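Local structure of membrane-bound lytic murein transglycosylase (Agrobacterium tumefaciens, 2PNW) at residues P104-S109 / F184-Q189; E173-R178 / A192-P197. The protein probably cleaves the glycan strands of bacterial peptidoglycan between N-acetylmuramic acid and N-acetylglucosamine, leaving 1,6-anhydromuramoyl ends. One frame throughout, in Å; residues are numbered along the deposited sequence.

Contact 1 of 2, residues P104-S109 / F184-Q189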
loop_
_atom_site.group_PDB
_atom_site.type_symbol
_atom_site.label_atom_id
_atom_site.label_comp_id
_atom_site.label_asym_id
_atom_site.label_seq_id
_atom_site.Cartn_x
_atom_site.Cartn_y
_atom_site.Cartn_z
ATOM N N PRO A 104 7.915 7.008 4.262
ATOM C CA PRO A 104 8.558 8.099 4.981
ATOM C C PRO A 104 9.969 7.795 5.448
ATOM O O PRO A 104 10.349 6.633 5.673
ATOM C CB PRO A 104 7.647 8.318 6.221
ATOM C CG PRO A 104 6.357 7.552 5.927
ATOM C CD PRO A 104 6.822 6.407 5.052
ATOM N N GLU A 105 10.744 8.854 5.612
ATOM C CA GLU A 105 11.980 8.765 6.328
ATOM C C GLU A 105 11.659 9.095 7.796
ATOM O O GLU A 105 11.014 10.115 8.075
ATOM C CB GLU A 105 12.961 9.765 5.712
ATOM C CG GLU A 105 14.328 9.667 6.256
ATOM C CD GLU A 105 15.307 10.522 5.458
ATOM O OE1 GLU A 105 15.670 10.118 4.332
ATOM O OE2 GLU A 105 15.702 11.584 5.975
ATOM N N LEU A 106 12.084 8.240 8.718
ATOM C CA LEU A 106 11.812 8.432 10.133
ATOM C C LEU A 106 13.103 8.448 10.933
ATOM O O LEU A 106 13.866 7.479 10.901
ATOM C CB LEU A 106 10.903 7.308 10.641
ATOM C CG LEU A 106 10.413 7.363 12.097
ATOM C CD1 LEU A 106 9.471 8.554 12.333
ATOM C CD2 LEU A 106 9.727 6.066 12.504
ATOM N N GLU A 107 13.352 9.549 11.655
ATOM C CA GLU A 107 14.479 9.623 12.577
ATOM C C GLU A 107 14.291 8.683 13.750
ATOM O O GLU A 107 13.224 8.683 14.404
ATOM C CB GLU A 107 14.661 11.062 13.111
ATOM C CG GLU A 107 15.101 12.038 12.017
ATOM C CD GLU A 107 15.258 13.473 12.533
ATOM O OE1 GLU A 107 15.049 13.734 13.753
ATOM O OE2 GLU A 107 15.584 14.343 11.696
ATOM N N VAL A 108 15.344 7.916 14.043
ATOM C CA VAL A 108 15.339 6.968 15.153
ATOM C C VAL A 108 16.667 6.926 15.882
ATOM O O VAL A 108 17.645 7.538 15.426
ATOM C CB VAL A 108 14.986 5.524 14.666
ATOM C CG1 VAL A 108 13.604 5.520 13.995
ATOM C CG2 VAL A 108 16.058 4.991 13.692
ATOM N N SER A 109 16.675 6.220 17.010
ATOM C CA SER A 109 17.866 5.900 17.741
ATOM C C SER A 109 17.882 4.420 18.117
ATOM O O SER A 109 16.830 3.772 18.307
ATOM C CB SER A 109 17.971 6.751 19.013
ATOM O OG SER A 109 19.121 6.381 19.762
ATOM N N PHE A 184 3.161 6.928 13.873
ATOM C CA PHE A 184 1.797 6.572 13.456
ATOM C C PHE A 184 1.626 6.576 11.944
ATOM O O PHE A 184 1.075 5.621 11.355
ATOM C CB PHE A 184 0.734 7.487 14.146
ATOM C CG PHE A 184 -0.696 7.052 13.879
ATOM C CD1 PHE A 184 -1.329 6.150 14.730
ATOM C CD2 PHE A 184 -1.381 7.515 12.759
ATOM C CE1 PHE A 184 -2.664 5.760 14.510
ATOM C CE2 PHE A 184 -2.719 7.115 12.514
ATOM C CZ PHE A 184 -3.346 6.217 13.403
ATOM N N PHE A 185 2.072 7.644 11.283
ATOM C CA PHE A 185 1.954 7.697 9.828
ATOM C C PHE A 185 2.791 6.637 9.088
ATOM O O PHE A 185 2.406 6.199 8.017
ATOM C CB PHE A 185 2.263 9.094 9.317
ATOM C CG PHE A 185 1.067 10.010 9.358
ATOM C CD1 PHE A 185 0.255 10.156 8.233
ATOM C CD2 PHE A 185 0.734 10.692 10.526
ATOM C CE1 PHE A 185 -0.869 10.992 8.262
ATOM C CE2 PHE A 185 -0.385 11.535 10.571
ATOM C CZ PHE A 185 -1.176 11.703 9.443
ATOM N N VAL A 186 3.916 6.246 9.669
ATOM C CA VAL A 186 4.665 5.062 9.175
ATOM C C VAL A 186 3.813 3.768 9.263
ATOM O O VAL A 186 3.779 2.976 8.326
ATOM C CB VAL A 186 6.010 4.931 9.928
ATOM C CG1 VAL A 186 6.653 3.538 9.712
ATOM C CG2 VAL A 186 6.942 6.085 9.483
ATOM N N HIS A 187 3.104 3.555 10.368
ATOM C CA HIS A 187 2.148 2.433 10.429
ATOM C C HIS A 187 1.141 2.515 9.289
ATOM O O HIS A 187 0.834 1.500 8.673
ATOM C CB HIS A 187 1.385 2.417 11.767
ATOM C CG HIS A 187 2.195 1.914 12.934
ATOM N ND1 HIS A 187 1.727 0.938 13.788
ATOM C CD2 HIS A 187 3.445 2.228 13.369
ATOM C CE1 HIS A 187 2.641 0.685 14.711
ATOM N NE2 HIS A 187 3.689 1.460 14.485
ATOM N N VAL A 188 0.627 3.718 9.007
ATOM C CA VAL A 188 -0.375 3.891 7.951
ATOM C C VAL A 188 0.209 3.588 6.571
ATOM O O VAL A 188 -0.437 2.900 5.747
ATOM C CB VAL A 188 -0.980 5.329 7.984
ATOM C CG1 VAL A 188 -1.992 5.539 6.860
ATOM C CG2 VAL A 188 -1.655 5.575 9.338
ATOM N N GLN A 189 1.417 4.089 6.300
ATOM C CA GLN A 189 2.045 3.844 4.984
ATOM C C GLN A 189 2.458 2.363 4.834
ATOM O O GLN A 189 2.390 1.801 3.717
ATOM C CB GLN A 189 3.278 4.731 4.758
ATOM C CG GLN A 189 3.075 6.260 4.892
ATOM C CD GLN A 189 1.763 6.754 4.350
ATOM O OE1 GLN A 189 1.542 6.772 3.146
ATOM N NE2 GLN A 189 0.873 7.175 5.248
#

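Contact 2 of 2, residues E173-R178 / A192-P197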
loop_
_atom_site.group_PDB
_atom_site.type_symbol
_atom_site.label_atom_id
_atom_site.label_comp_id
_atom_site.label_asym_id
_atom_site.label_seq_id
_atom_site.Cartn_x
_atom_site.Cartn_y
_atom_site.Cartn_z
ATOM N N GLU A 173 12.337 -4.486 20.045
ATOM C CA GLU A 173 12.439 -3.193 19.382
ATOM C C GLU A 173 13.473 -3.255 18.258
ATOM O O GLU A 173 14.565 -3.823 18.449
ATOM C CB GLU A 173 12.834 -2.085 20.395
ATOM C CG GLU A 173 11.890 -1.979 21.630
ATOM C CD GLU A 173 12.224 -2.908 22.786
ATOM O OE1 GLU A 173 13.253 -3.652 22.728
ATOM O OE2 GLU A 173 11.424 -2.922 23.764
ATOM N N ILE A 174 13.111 -2.693 17.112
ATOM C CA ILE A 174 14.028 -2.442 15.987
ATOM C C ILE A 174 14.814 -1.147 16.245
ATOM O O ILE A 174 16.018 -1.086 16.000
ATOM C CB ILE A 174 13.223 -2.324 14.669
ATOM C CG1 ILE A 174 12.502 -3.654 14.360
ATOM C CG2 ILE A 174 14.120 -1.884 13.459
ATOM C CD1 ILE A 174 11.437 -3.558 13.272
ATOM N N ALA A 175 14.119 -0.128 16.754
ATOM C CA ALA A 175 14.673 1.199 17.052
ATOM C C ALA A 175 13.618 1.996 17.825
ATOM O O ALA A 175 12.505 1.501 18.026
ATOM C CB ALA A 175 15.068 1.953 15.752
ATOM N N TRP A 176 13.969 3.229 18.223
ATOM C CA TRP A 176 13.073 4.125 18.954
ATOM C C TRP A 176 12.950 5.438 18.221
ATOM O O TRP A 176 13.957 6.055 17.887
ATOM C CB TRP A 176 13.618 4.408 20.363
ATOM C CG TRP A 176 13.305 3.356 21.358
ATOM C CD1 TRP A 176 12.224 3.328 22.221
ATOM C CD2 TRP A 176 14.056 2.180 21.622
ATOM N NE1 TRP A 176 12.270 2.201 22.996
ATOM C CE2 TRP A 176 13.390 1.483 22.651
ATOM C CE3 TRP A 176 15.234 1.652 21.094
ATOM C CZ2 TRP A 176 13.865 0.295 23.166
ATOM C CZ3 TRP A 176 15.694 0.459 21.582
ATOM C CH2 TRP A 176 15.009 -0.219 22.603
ATOM N N ALA A 177 11.718 5.865 17.966
ATOM C CA ALA A 177 11.436 7.141 17.296
ATOM C C ALA A 177 11.253 8.239 18.361
ATOM O O ALA A 177 11.089 7.944 19.543
ATOM C CB ALA A 177 10.171 7.008 16.446
ATOM N N ARG A 178 11.284 9.496 17.936
ATOM C CA ARG A 178 11.075 10.627 18.860
ATOM C C ARG A 178 9.755 11.325 18.615
ATOM O O ARG A 178 9.387 12.219 19.392
ATOM C CB ARG A 178 12.219 11.658 18.761
ATOM C CG ARG A 178 12.392 12.266 17.385
ATOM C CD ARG A 178 13.551 13.300 17.365
ATOM N NE ARG A 178 13.301 14.341 18.358
ATOM C CZ ARG A 178 14.226 15.138 18.887
ATOM N NH1 ARG A 178 15.502 15.034 18.518
ATOM N NH2 ARG A 178 13.862 16.048 19.795
ATOM N N ALA A 192 9.074 2.277 6.001
ATOM C CA ALA A 192 9.813 3.513 6.250
ATOM C C ALA A 192 11.277 3.291 6.007
ATOM O O ALA A 192 11.754 2.155 6.083
ATOM C CB ALA A 192 9.620 3.950 7.705
ATOM N N ARG A 193 11.984 4.393 5.760
ATOM C CA ARG A 193 13.446 4.405 5.845
ATOM C C ARG A 193 13.847 4.997 7.192
ATOM O O ARG A 193 13.599 6.163 7.440
ATOM C CB ARG A 193 14.023 5.237 4.698
ATOM C CG ARG A 193 13.639 4.686 3.345
ATOM C CD ARG A 193 14.641 4.961 2.236
ATOM N NE ARG A 193 15.449 6.165 2.464
ATOM C CZ ARG A 193 16.721 6.271 2.088
ATOM N NH1 ARG A 193 17.317 5.243 1.485
ATOM N NH2 ARG A 193 17.400 7.390 2.317
ATOM N N LEU A 194 14.437 4.186 8.068
ATOM C CA LEU A 194 14.848 4.652 9.389
ATOM C C LEU A 194 16.250 5.268 9.289
ATOM O O LEU A 194 17.167 4.633 8.727
ATOM C CB LEU A 194 14.858 3.487 10.389
ATOM C CG LEU A 194 13.589 2.631 10.534
ATOM C CD1 LEU A 194 13.789 1.648 11.675
ATOM C CD2 LEU A 194 12.371 3.567 10.806
ATOM N N VAL A 195 16.417 6.487 9.798
ATOM C CA VAL A 195 17.723 7.167 9.752
ATOM C C VAL A 195 18.205 7.390 11.179
ATOM O O VAL A 195 17.509 8.017 11.999
ATOM C CB VAL A 195 17.652 8.528 9.024
ATOM C CG1 VAL A 195 19.078 9.067 8.750
ATOM C CG2 VAL A 195 16.922 8.392 7.718
ATOM N N PHE A 196 19.394 6.863 11.480
ATOM C CA PHE A 196 19.933 6.907 12.839
ATOM C C PHE A 196 20.861 8.141 12.981
ATOM O O PHE A 196 21.240 8.737 11.978
ATOM C CB PHE A 196 20.713 5.625 13.113
ATOM C CG PHE A 196 19.849 4.397 13.271
ATOM C CD1 PHE A 196 19.613 3.864 14.538
ATOM C CD2 PHE A 196 19.301 3.767 12.164
ATOM C CE1 PHE A 196 18.822 2.713 14.701
ATOM C CE2 PHE A 196 18.498 2.612 12.309
ATOM C CZ PHE A 196 18.275 2.084 13.584
ATOM N N PRO A 197 21.233 8.513 14.217
ATOM C CA PRO A 197 22.028 9.728 14.443
ATOM C C PRO A 197 23.442 9.653 13.855
ATOM O O PRO A 197 24.064 10.687 13.610
ATOM C CB PRO A 197 22.070 9.836 15.975
ATOM C CG PRO A 197 20.902 9.038 16.446
ATOM C CD PRO A 197 20.919 7.860 15.493
#

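Contact 1 of 2, residues P104-S109 / F184-Q189
Val186 holds CG1 anti to its backbone N (chi1 166°), which puts the other methyl, CG2, beside that nitrogen and against Pro104 and Leu106. From the strand side, the Leu106 branch CD2 reaches Val186 CG2 at 4.1 Å. The same valine methyl meets the proline ring, with Pro104 CG 3.9 Å from Val186 CG2 and Pro104 CB almost as near. One turn further along the helix, Gln189 applies the aliphatic root of its side chain: its CG lies 3.7 Å from Pro104 CG, while Pro104 CD sits 3.9 Å from Gln189 CB. The proline ring thus touches two helix side chains a turn apart, crossing each at a slant. Within the MltA-specific insert domain, helix 180-189 here packs on strand 96-109 through Leu106 and through Pro104, where the strand is interrupted. No hydrogen bond crosses between the segments; they meet through carbon atoms alone. A bend at chi2 (-38°) turns the Gln189 amide back over its own helix, where NE2 makes a weak hydrogen bond, 3.3 Å long, to Phe185 O. Phe185 O also accepts the helical bond from Gln189 N, at 2.9 Å. The amide's other end, OE1, is hydrogen-bonded to the backbone N of Tyr102, so the glutamine joins the helix to the chain just before Pro104.

Contact 2 of 2, residues E173-R178 / A192-P197
Ala175 CB sits against the outer end of the Phe196 ring, 3.9 Å from Phe196 CZ and 4.0 Å from Phe196 CE1, approaching the ring obliquely. Next to it, Leu194 brings its CD1 methyl to within 4.0 Å of Ile174 CG2, the two side chains crossing at about a right angle, and the same methyl lies 4.3 Å from Ala175 CB. Leu194 CG stands anti to the carbonyl carbon (chi1 -53°), and an extended chi2 (-174°) carries CD1 outward across the gap to both residues. That gap is too wide for backbone pairing: the closest CA atoms, those of Ala175 and Leu194, are 8.4 Å apart, and apolar side chains alone bridge it. In the second shell, Val108 touches Ala175, Leu194 and Phe196, while Ile204 packs on both Ile174 and Leu194. Ile120 adds its side chain to Leu194 and shares backbone hydrogen bonds with Ile174 and Ala175, at the corner the chain turns at Ile174. Together they form an apolar cluster of the MltA-specific insert domain. Strand 96-109 pairs antiparallel with 173-177 and parallel with 191-195, and these two strands find their further partners in 118-121 and 201-209, respectively; helix 180-189 connects them along the chain.

How the contacts relate
From the N terminus the chain first lays down 104-109, and much later 173-178, then 184-189 and 192-197. Contact 1 closes a long loop of 74 residues, bringing helix 180-189 back to strand 96-109. Contact 2 closes a short one of 13, filled mostly by that same helix. Because the segments alternate, the two closures cross instead of nesting. They also meet directly: segment 104-109 makes probable backbone hydrogen bonds at both its ends, from Arg193 N to Pro104 O (2.8 Å) and from Ser109 N to Trp176 O (2.9 Å). Strand 96-109 is therefore common ground, tied to the helix and to both strands that precede and follow it.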